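AxyAgu115A (Amphibacillus xylanus NBRC 15112, PDB 6NPS) is a family GH115 alpha-glucuronidase that probably cleaves glucuronic acid side groups from arabinoglucuronoxylan, in concert with alpha-arabinofuranosidases. Local coordinates at residues A[195-198]-A[199-203]; A[829-832]-A[833-837]; A[321-324]-A[325-329]; A[58-61]-A[62-66]. The protein carries 3 engineered substitutions. All blocks are in the same frame, centred on the assembly; numbering follows the deposited sequence.

Interaction 1. Residues A[195-198]-A[199-203]; sequences AEMY and DHVFE
Tyr198 O takes the N-H of Phe202 at 2.8 Å, in a bond that is almost straight (169° at the hydrogen) and nearly in line with the carbonyl. The same oxygen also lies over one face of the Phe202 ring, only 3.1 Å from CG. The ring gets there because Phe202 CG stands beside its own backbone N (chi1 -60°), which folds it back toward the preceding turn. Tyr198 CB adds a CH-pi contact, 4.1 Å from the centroid of the Phe202 ring and over its face. The two rings themselves are near parallel, with planes at 24°, but are slid so far apart that they barely overlap. All this is i to i+4 pairing on helix 195-207, which in this TIM-barrel domain precedes barrel strand 212-214. The Tyr198 and Val201 side chains lie side by side, pointing the same way, with Tyr198 CD1 4.0 Å from Val201 CB; the tyrosine OH bonds to Ala216 N. Met197 SD meets Val201 CG2, also at 4.0 Å. One turn earlier, Asp199 N donates to Ala195 O at 3.0 Å, while the Asp199 carboxylate is held by Lys38 and Tyr238. His200 brings CD2 to 3.2 Å from Glu196 O, with ND1 bonded to Asp141.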
loop_
_atom_site.group_PDB
_atom_site.type_symbol
_atom_site.label_atom_id
_atom_site.label_comp_id
_atom_site.label_asym_id
_atom_site.label_seq_id
_atom_site.Cartn_x
_atom_site.Cartn_y
_atom_site.Cartn_z
ATOM N N ALA A 195 -49.423 14.183 9.183
ATOM C CA ALA A 195 -50.408 13.105 9.253
ATOM C C ALA A 195 -50.638 12.457 7.901
ATOM O O ALA A 195 -51.010 11.281 7.834
ATOM C CB ALA A 195 -51.731 13.659 9.783
ATOM N N GLU A 196 -50.479 13.222 6.820
ATOM C CA GLU A 196 -50.658 12.666 5.480
ATOM C C GLU A 196 -49.619 11.592 5.206
ATOM O O GLU A 196 -49.935 10.505 4.697
ATOM C CB GLU A 196 -50.563 13.779 4.437
ATOM C CG GLU A 196 -51.827 14.655 4.298
ATOM C CD GLU A 196 -52.435 15.097 5.642
ATOM O OE1 GLU A 196 -51.750 15.788 6.434
ATOM O OE2 GLU A 196 -53.606 14.741 5.908
ATOM N N MET A 197 -48.370 11.878 5.554
ATOM C CA MET A 197 -47.326 10.880 5.424
ATOM C C MET A 197 -47.552 9.716 6.389
ATOM O O MET A 197 -47.500 8.548 5.981
ATOM C CB MET A 197 -45.972 11.549 5.639
ATOM C CG MET A 197 -44.785 10.622 5.399
ATOM S SD MET A 197 -44.361 9.815 6.949
ATOM C CE MET A 197 -43.236 11.030 7.642
ATOM N N TYR A 198 -47.876 10.011 7.664
ATOM C CA TYR A 198 -47.924 8.948 8.664
ATOM C C TYR A 198 -49.078 7.993 8.435
ATOM O O TYR A 198 -49.022 6.859 8.914
ATOM C CB TYR A 198 -48.011 9.517 10.103
ATOM C CG TYR A 198 -46.597 9.666 10.680
ATOM C CD1 TYR A 198 -45.834 8.537 10.981
ATOM C CD2 TYR A 198 -46.039 10.911 10.882
ATOM C CE1 TYR A 198 -44.540 8.640 11.460
ATOM C CE2 TYR A 198 -44.746 11.050 11.382
ATOM C CZ TYR A 198 -43.996 9.899 11.662
ATOM O OH TYR A 198 -42.724 9.999 12.155
ATOM N N ASP A 199 -50.126 8.432 7.738
ATOM C CA ASP A 199 -51.214 7.521 7.405
ATOM C C ASP A 199 -50.689 6.306 6.629
ATOM O O ASP A 199 -51.091 5.172 6.901
ATOM C CB ASP A 199 -52.294 8.281 6.631
ATOM C CG ASP A 199 -53.572 7.479 6.481
ATOM O OD1 ASP A 199 -53.957 7.199 5.322
ATOM O OD2 ASP A 199 -54.182 7.116 7.507
ATOM N N HIS A 200 -49.736 6.511 5.717
ATOM C CA HIS A 200 -49.137 5.373 4.993
ATOM C C HIS A 200 -48.277 4.481 5.899
ATOM O O HIS A 200 -48.228 3.246 5.726
ATOM C CB HIS A 200 -48.293 5.891 3.838
ATOM C CG HIS A 200 -49.065 6.716 2.855
ATOM N ND1 HIS A 200 -49.764 6.161 1.802
ATOM C CD2 HIS A 200 -49.244 8.057 2.762
ATOM C CE1 HIS A 200 -50.343 7.122 1.105
ATOM N NE2 HIS A 200 -50.046 8.282 1.669
ATOM N N VAL A 201 -47.531 5.094 6.819
ATOM C CA VAL A 201 -46.757 4.342 7.806
ATOM C C VAL A 201 -47.689 3.509 8.682
ATOM O O VAL A 201 -47.435 2.326 8.943
ATOM C CB VAL A 201 -45.913 5.311 8.662
ATOM C CG1 VAL A 201 -45.243 4.590 9.827
ATOM C CG2 VAL A 201 -44.897 5.992 7.803
ATOM N N PHE A 202 -48.757 4.129 9.192
ATOM C CA PHE A 202 -49.684 3.393 10.042
ATOM C C PHE A 202 -50.306 2.222 9.278
ATOM O O PHE A 202 -50.486 1.138 9.839
ATOM C CB PHE A 202 -50.789 4.301 10.584
ATOM C CG PHE A 202 -50.292 5.474 11.434
ATOM C CD1 PHE A 202 -49.105 5.400 12.158
ATOM C CD2 PHE A 202 -51.034 6.639 11.498
ATOM C CE1 PHE A 202 -48.667 6.485 12.927
ATOM C CE2 PHE A 202 -50.606 7.748 12.267
ATOM C CZ PHE A 202 -49.433 7.657 12.994
ATOM N N GLU A 203 -50.661 2.433 8.008
ATOM C CA GLU A 203 -51.284 1.366 7.229
ATOM C C GLU A 203 -50.323 0.202 7.036
ATOM O O GLU A 203 -50.710 -0.964 7.185
ATOM C CB GLU A 203 -51.754 1.907 5.874
ATOM C CG GLU A 203 -52.534 0.891 5.053
ATOM C CD GLU A 203 -52.909 1.363 3.640
ATOM O OE1 GLU A 203 -52.934 2.593 3.375
ATOM O OE2 GLU A 203 -53.209 0.479 2.803
#

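Interaction 2. Residues A[829-832]-A[833-837]; sequences AIKA and FPTDT
From Lys831 through Phe833 the backbone is extended, and the cis peptide before Pro834 then bends it so that Thr835 comes back alongside the strand end. No hydrogen bond joins the two halves; side chains and carbonyls make the contact. Lys831 CG is anti to the backbone N (chi1 -179°) and the chain beyond it is fully extended, which carries CE to 3.7 Å from Thr835 CG2, the two side chains crossing at a slant. The polar ends go to other partners: Lys831 NZ forms a salt bridge with Glu433, and Thr835 OG1 bonds to Asp440. Phe833 leans back toward the strand, its CD2 atom 3.4 Å from Lys831 O and its CE2 atom 4.1 Å from Lys831 CB. Replacing this phenylalanine with an alanine would probably open a gap beside Lys831 CB and the lysine's carbonyl oxygen. The stretch belongs to the C-terminal domain, whose strand 828-833 pairs antiparallel with strands 814-821 and 940-948. On one side Ile830 meets strand 847-854, whereas Lys831, Phe833 and Thr835 all rest on helix 428-440 of the barrel domain, so the end of this strand forms part of the seam between the two.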
loop_
_atom_site.group_PDB
_atom_site.type_symbol
_atom_site.label_atom_id
_atom_site.label_comp_id
_atom_site.label_asym_id
_atom_site.label_seq_id
_atom_site.Cartn_x
_atom_site.Cartn_y
_atom_site.Cartn_z
ATOM N N ALA A 829 -24.141 -23.651 9.533
ATOM C CA ALA A 829 -23.585 -23.600 10.868
ATOM C C ALA A 829 -24.308 -24.650 11.682
ATOM O O ALA A 829 -25.385 -25.103 11.307
ATOM C CB ALA A 829 -23.767 -22.204 11.527
ATOM N N ILE A 830 -23.725 -25.012 12.810
ATOM C CA ILE A 830 -24.403 -25.927 13.723
ATOM C C ILE A 830 -24.572 -25.198 15.043
ATOM O O ILE A 830 -23.746 -24.361 15.414
ATOM C CB ILE A 830 -23.651 -27.263 13.910
ATOM C CG1 ILE A 830 -22.267 -27.035 14.542
ATOM C CG2 ILE A 830 -23.523 -28.033 12.579
ATOM C CD1 ILE A 830 -21.590 -28.342 14.931
ATOM N N LYS A 831 -25.666 -25.491 15.732
ATOM C CA LYS A 831 -26.002 -24.827 16.982
ATOM C C LYS A 831 -26.794 -25.814 17.831
ATOM O O LYS A 831 -27.586 -26.587 17.299
ATOM C CB LYS A 831 -26.793 -23.532 16.716
ATOM C CG LYS A 831 -27.154 -22.787 17.987
ATOM C CD LYS A 831 -28.008 -21.554 17.700
ATOM C CE LYS A 831 -28.348 -20.845 18.989
ATOM N NZ LYS A 831 -29.178 -19.626 18.784
ATOM N N ALA A 832 -26.575 -25.796 19.138
ATOM C CA ALA A 832 -27.296 -26.713 20.012
ATOM C C ALA A 832 -28.702 -26.205 20.310
ATOM O O ALA A 832 -28.906 -25.019 20.556
ATOM C CB ALA A 832 -26.545 -26.928 21.325
ATOM N N PHE A 833 -29.677 -27.118 20.299
ATOM C CA PHE A 833 -31.048 -26.803 20.717
ATOM C C PHE A 833 -31.480 -27.791 21.793
ATOM O O PHE A 833 -31.186 -28.991 21.675
ATOM C CB PHE A 833 -32.045 -26.890 19.541
ATOM C CG PHE A 833 -31.900 -25.788 18.550
ATOM C CD1 PHE A 833 -32.770 -24.693 18.560
ATOM C CD2 PHE A 833 -30.890 -25.829 17.595
ATOM C CE1 PHE A 833 -32.612 -23.651 17.640
ATOM C CE2 PHE A 833 -30.737 -24.804 16.681
ATOM C CZ PHE A 833 -31.589 -23.718 16.697
ATOM N N PRO A 834 -32.234 -27.351 22.815
ATOM C CA PRO A 834 -32.750 -25.992 23.075
ATOM C C PRO A 834 -31.628 -24.961 23.317
ATOM O O PRO A 834 -30.555 -25.332 23.782
ATOM C CB PRO A 834 -33.605 -26.171 24.361
ATOM C CG PRO A 834 -33.957 -27.597 24.376
ATOM C CD PRO A 834 -32.770 -28.333 23.783
ATOM N N THR A 835 -31.886 -23.690 23.012
ATOM C CA THR A 835 -30.844 -22.661 22.990
ATOM C C THR A 835 -30.577 -22.002 24.338
ATOM O O THR A 835 -29.590 -21.276 24.441
ATOM C CB THR A 835 -31.198 -21.517 22.033
ATOM O OG1 THR A 835 -32.373 -20.842 22.516
ATOM C CG2 THR A 835 -31.448 -22.018 20.666
ATOM N N ASP A 836 -31.432 -22.180 25.339
ATOM C CA ASP A 836 -31.320 -21.456 26.595
ATOM C C ASP A 836 -30.695 -22.271 27.714
ATOM O O ASP A 836 -30.550 -21.753 28.829
ATOM C CB ASP A 836 -32.695 -20.952 27.043
ATOM C CG ASP A 836 -33.734 -22.076 27.176
ATOM O OD1 ASP A 836 -33.764 -23.006 26.335
ATOM O OD2 ASP A 836 -34.550 -22.006 28.120
ATOM N N THR A 837 -30.331 -23.531 27.465
ATOM C CA THR A 837 -29.716 -24.346 28.502
ATOM C C THR A 837 -28.222 -24.087 28.554
ATOM O O THR A 837 -27.561 -24.020 27.516
ATOM C CB THR A 837 -29.921 -25.840 28.232
ATOM O OG1 THR A 837 -31.298 -26.099 27.925
ATOM C CG2 THR A 837 -29.447 -26.673 29.428
#

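Interaction 3. Residues A[321-324]-A[325-329]; sequences INLL and RDVIQ
Ile321 and Arg325 touch twice, through a backbone hydrogen bond and again at their side chains. In the backbone, Arg325 N donates to Ile321 O at 3.1 Å. Val327 N reaches Leu323 O at 2.9 Å, and Ile328 N reaches Leu324 O at 3.0 Å; all three bonds are nearly straight at the hydrogen. Asp326 N is less tidy: it makes weak bonds to both Asn322 O and Leu323 O, the latter shorter at 2.8 Å but bent to 125°. Leu323 O therefore serves two N-H groups, one well aimed and one not. Apart from the weak bond from Asp326 N to Leu323 O, these are the i to i+4 bonds of helix 317-338, which links the neighbouring parallel strands 298-300 and 348-351 of the TIM-barrel domain.

Among the apolar contacts, Leu323 CG approaches Val327 CG2 loosely, at 4.3 Å, and Leu323 also touches Ile274. Leu324 turns its side chain away from the next turn, to pack on Val356 and Phe359 of helix 356-361. With CG1 beside its backbone N (chi1 -74°), Ile328 folds back over the preceding turn, CG1 3.4 Å from Leu324 O.

Arg325 runs alongside Ile321, pointing the same way, and a bend at chi3 (-63°) brings its NH2 to 3.6 Å from Ile321 CG2; that nitrogen also makes a weak hydrogen bond to Gly368 O. Asp326 keeps only its CB near the first turn, 3.3 Å from Leu323 O, and its carboxylate reaches away to a salt bridge with Arg277.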
loop_
_atom_site.group_PDB
_atom_site.type_symbol
_atom_site.label_atom_id
_atom_site.label_comp_id
_atom_site.label_asym_id
_atom_site.label_seq_id
_atom_site.Cartn_x
_atom_site.Cartn_y
_atom_site.Cartn_z
ATOM N N ILE A 321 -25.996 4.854 38.466
ATOM C CA ILE A 321 -27.091 4.076 39.035
ATOM C C ILE A 321 -27.876 4.898 40.060
ATOM O O ILE A 321 -29.104 4.816 40.118
ATOM C CB ILE A 321 -26.540 2.766 39.627
ATOM C CG1 ILE A 321 -26.052 1.854 38.499
ATOM C CG2 ILE A 321 -27.591 2.052 40.495
ATOM C CD1 ILE A 321 -25.160 0.750 38.980
ATOM N N ASN A 322 -27.190 5.717 40.860
ATOM C CA ASN A 322 -27.885 6.595 41.805
ATOM C C ASN A 322 -28.813 7.577 41.090
ATOM O O ASN A 322 -29.874 7.949 41.622
ATOM C CB ASN A 322 -26.868 7.370 42.662
ATOM C CG ASN A 322 -26.185 6.493 43.710
ATOM O OD1 ASN A 322 -26.707 5.444 44.098
ATOM N ND2 ASN A 322 -25.008 6.921 44.172
ATOM N N LEU A 323 -28.422 8.021 39.897
ATOM C CA LEU A 323 -29.247 8.956 39.144
ATOM C C LEU A 323 -30.502 8.272 38.596
ATOM O O LEU A 323 -31.624 8.734 38.839
ATOM C CB LEU A 323 -28.411 9.581 38.023
ATOM C CG LEU A 323 -29.097 10.601 37.113
ATOM C CD1 LEU A 323 -29.115 11.996 37.769
ATOM C CD2 LEU A 323 -28.432 10.594 35.721
ATOM N N LEU A 324 -30.331 7.157 37.866
ATOM C CA LEU A 324 -31.477 6.456 37.281
ATOM C C LEU A 324 -32.504 6.068 38.333
ATOM O O LEU A 324 -33.710 6.138 38.085
ATOM C CB LEU A 324 -31.016 5.212 36.527
ATOM C CG LEU A 324 -30.566 5.522 35.099
ATOM C CD1 LEU A 324 -30.351 4.237 34.296
ATOM C CD2 LEU A 324 -31.542 6.473 34.392
ATOM N N ARG A 325 -32.056 5.638 39.505
ATOM C CA ARG A 325 -33.007 5.315 40.559
ATOM C C ARG A 325 -33.844 6.529 40.931
ATOM O O ARG A 325 -35.032 6.397 41.263
ATOM C CB ARG A 325 -32.267 4.773 41.779
ATOM C CG ARG A 325 -33.084 3.779 42.605
ATOM C CD ARG A 325 -32.284 3.233 43.780
ATOM N NE ARG A 325 -31.110 2.462 43.357
ATOM C CZ ARG A 325 -31.114 1.153 43.111
ATOM N NH1 ARG A 325 -32.235 0.448 43.230
ATOM N NH2 ARG A 325 -29.990 0.547 42.748
ATOM N N ASP A 326 -33.223 7.719 40.902
ATOM C CA ASP A 326 -33.904 8.939 41.312
ATOM C C ASP A 326 -34.876 9.377 40.236
ATOM O O ASP A 326 -36.035 9.705 40.512
ATOM C CB ASP A 326 -32.882 10.051 41.619
ATOM C CG ASP A 326 -33.442 11.122 42.572
ATOM O OD1 ASP A 326 -32.700 12.063 42.956
ATOM O OD2 ASP A 326 -34.632 11.024 42.945
ATOM N N VAL A 327 -34.410 9.421 38.998
ATOM C CA VAL A 327 -35.278 9.766 37.883
ATOM C C VAL A 327 -36.536 8.895 37.887
ATOM O O VAL A 327 -37.667 9.401 37.955
ATOM C CB VAL A 327 -34.493 9.653 36.568
ATOM C CG1 VAL A 327 -35.411 9.725 35.389
ATOM C CG2 VAL A 327 -33.399 10.744 36.505
ATOM N N ILE A 328 -36.351 7.565 37.881
ATOM C CA ILE A 328 -37.481 6.640 37.743
ATOM C C ILE A 328 -38.497 6.839 38.861
ATOM O O ILE A 328 -39.717 6.863 38.628
ATOM C CB ILE A 328 -36.980 5.178 37.680
ATOM C CG1 ILE A 328 -36.353 4.910 36.319
ATOM C CG2 ILE A 328 -38.139 4.244 37.939
ATOM C CD1 ILE A 328 -35.477 3.615 36.173
ATOM N N GLN A 329 -38.026 6.994 40.097
ATOM C CA GLN A 329 -38.960 7.255 41.184
ATOM C C GLN A 329 -39.799 8.500 40.909
ATOM O O GLN A 329 -41.003 8.527 41.209
ATOM C CB GLN A 329 -38.197 7.404 42.498
ATOM C CG GLN A 329 -38.109 6.135 43.317
ATOM C CD GLN A 329 -38.163 6.413 44.797
ATOM O OE1 GLN A 329 -38.789 5.677 45.563
ATOM N NE2 GLN A 329 -37.507 7.490 45.213
#

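Interaction 4. Residues A[58-61]-A[62-66]; sequences DMLS and RHAVL
A sharp corner in the chain at Arg62 and His63 separates short strand 60-61 from strand 64-69, an outer strand of the mixed four-stranded sheet near the N terminus. Across this corner Ser61 OG donates to His63 O at 2.8 Å, the bond that ties the two arms together. The hydroxyl comes in from above the carbonyl plane, 39° out of it, with a C=O...OG angle of 120°, so it does not sit on a lone pair. Ser61 chi1 is 149°, well off a staggered position, a twist that goes with OG reaching over the corner. Ser18 completes the polar cluster: its OG accepts the N-H of Arg62 and makes a weak hydrogen bond to Ser61 OG. With an alanine here, His63 O would probably lose its mate across the corner, and the turn would be less firmly fixed. Arg62 and Ala64 bond through their backbones to strand 109-117, while His63 ND1 bonds to Thr6 N. On the inside of the bend the contacts are apolar. Ala64 CB points back at the first arm, 4.3 Å from Leu60 CD2, and the other leucine branch, Leu60 CD1, meets Leu66 CD2 at 4.2 Å.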
loop_
_atom_site.group_PDB
_atom_site.type_symbol
_atom_site.label_atom_id
_atom_site.label_comp_id
_atom_site.label_asym_id
_atom_site.label_seq_id
_atom_site.Cartn_x
_atom_site.Cartn_y
_atom_site.Cartn_z
ATOM N N ASP A 58 -81.728 -2.535 4.585
ATOM C CA ASP A 58 -82.456 -2.951 3.395
ATOM C C ASP A 58 -81.719 -2.628 2.104
ATOM O O ASP A 58 -82.164 -3.049 1.036
ATOM C CB ASP A 58 -83.831 -2.308 3.386
ATOM C CG ASP A 58 -84.790 -3.013 4.310
ATOM O OD1 ASP A 58 -84.904 -4.256 4.197
ATOM O OD2 ASP A 58 -85.435 -2.329 5.136
ATOM N N MET A 59 -80.601 -1.918 2.194
ATOM C CA MET A 59 -79.822 -1.560 1.009
ATOM C C MET A 59 -78.611 -2.467 0.767
ATOM O O MET A 59 -77.805 -2.204 -0.126
ATOM C CB MET A 59 -79.370 -0.099 1.091
ATOM C CG MET A 59 -80.471 0.869 1.491
ATOM S SD MET A 59 -81.382 1.511 0.074
ATOM C CE MET A 59 -80.095 2.427 -0.771
ATOM N N LEU A 60 -78.482 -3.529 1.558
ATOM C CA LEU A 60 -77.344 -4.424 1.447
ATOM C C LEU A 60 -77.529 -5.350 0.247
ATOM O O LEU A 60 -78.646 -5.595 -0.218
ATOM C CB LEU A 60 -77.193 -5.247 2.722
ATOM C CG LEU A 60 -76.720 -4.469 3.948
ATOM C CD1 LEU A 60 -76.780 -5.335 5.213
ATOM C CD2 LEU A 60 -75.274 -4.050 3.646
ATOM N N SER A 61 -76.415 -5.874 -0.228
ATOM C CA SER A 61 -76.454 -6.855 -1.297
ATOM C C SER A 61 -76.900 -8.209 -0.740
ATOM O O SER A 61 -76.804 -8.477 0.461
ATOM C CB SER A 61 -75.066 -6.933 -1.947
ATOM O OG SER A 61 -74.777 -8.219 -2.462
ATOM N N ARG A 62 -77.408 -9.071 -1.622
ATOM C CA ARG A 62 -77.740 -10.430 -1.192
ATOM C C ARG A 62 -76.560 -11.137 -0.517
ATOM O O ARG A 62 -76.778 -11.927 0.406
ATOM C CB ARG A 62 -78.252 -11.244 -2.377
ATOM C CG ARG A 62 -79.571 -10.724 -2.927
ATOM C CD ARG A 62 -79.628 -10.862 -4.444
ATOM N NE ARG A 62 -80.427 -9.820 -5.091
ATOM C CZ ARG A 62 -81.673 -9.965 -5.529
ATOM N NH1 ARG A 62 -82.300 -11.124 -5.397
ATOM N NH2 ARG A 62 -82.291 -8.943 -6.110
ATOM N N HIS A 63 -75.316 -10.848 -0.925
ATOM C CA HIS A 63 -74.107 -11.297 -0.225
ATOM C C HIS A 63 -73.391 -10.061 0.304
ATOM O O HIS A 63 -73.026 -9.169 -0.478
ATOM C CB HIS A 63 -73.162 -12.105 -1.134
ATOM C CG HIS A 63 -73.760 -13.379 -1.658
ATOM N ND1 HIS A 63 -72.999 -14.396 -2.197
ATOM C CD2 HIS A 63 -75.044 -13.803 -1.720
ATOM C CE1 HIS A 63 -73.791 -15.384 -2.583
ATOM N NE2 HIS A 63 -75.037 -15.049 -2.305
ATOM N N ALA A 64 -73.175 -10.012 1.618
ATOM C CA ALA A 64 -72.752 -8.785 2.271
ATOM C C ALA A 64 -71.590 -9.079 3.207
ATOM O O ALA A 64 -71.390 -10.216 3.640
ATOM C CB ALA A 64 -73.931 -8.140 3.040
ATOM N N VAL A 65 -70.804 -8.040 3.500
ATOM C CA VAL A 65 -69.682 -8.115 4.428
ATOM C C VAL A 65 -70.122 -7.357 5.677
ATOM O O VAL A 65 -70.497 -6.183 5.589
ATOM C CB VAL A 65 -68.398 -7.518 3.833
ATOM C CG1 VAL A 65 -67.317 -7.433 4.899
ATOM C CG2 VAL A 65 -67.900 -8.342 2.589
ATOM N N LEU A 66 -70.140 -8.040 6.820
ATOM C CA LEU A 66 -70.623 -7.475 8.084
ATOM C C LEU A 66 -69.469 -7.521 9.074
ATOM O O LEU A 66 -69.030 -8.608 9.465
ATOM C CB LEU A 66 -71.833 -8.247 8.613
ATOM C CG LEU A 66 -73.025 -8.448 7.667
ATOM C CD1 LEU A 66 -74.122 -9.312 8.295
ATOM C CD2 LEU A 66 -73.601 -7.117 7.251
#

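Overall arrangement
Following the chain from the N terminus, interaction 4 comes first, at a corner leading into the N-terminal sheet. Interaction 1 follows on helix 195-207 and interaction 3 on helix 317-338, both in the TIM-barrel domain, with centres about 36 Å apart. Interaction 2 comes last, at the end of a strand in the C-terminal domain. Each joins two segments that follow one another directly in the chain, so none closes a long loop; they run in series, without nesting or crossing, and none touches another. Interactions 1 and 4 come nearest, about 16 Å between closest atoms. Interaction 1 ties the barrel to the N-terminal region through helix 30-47, and interaction 2 ties the C-terminal domain to the barrel.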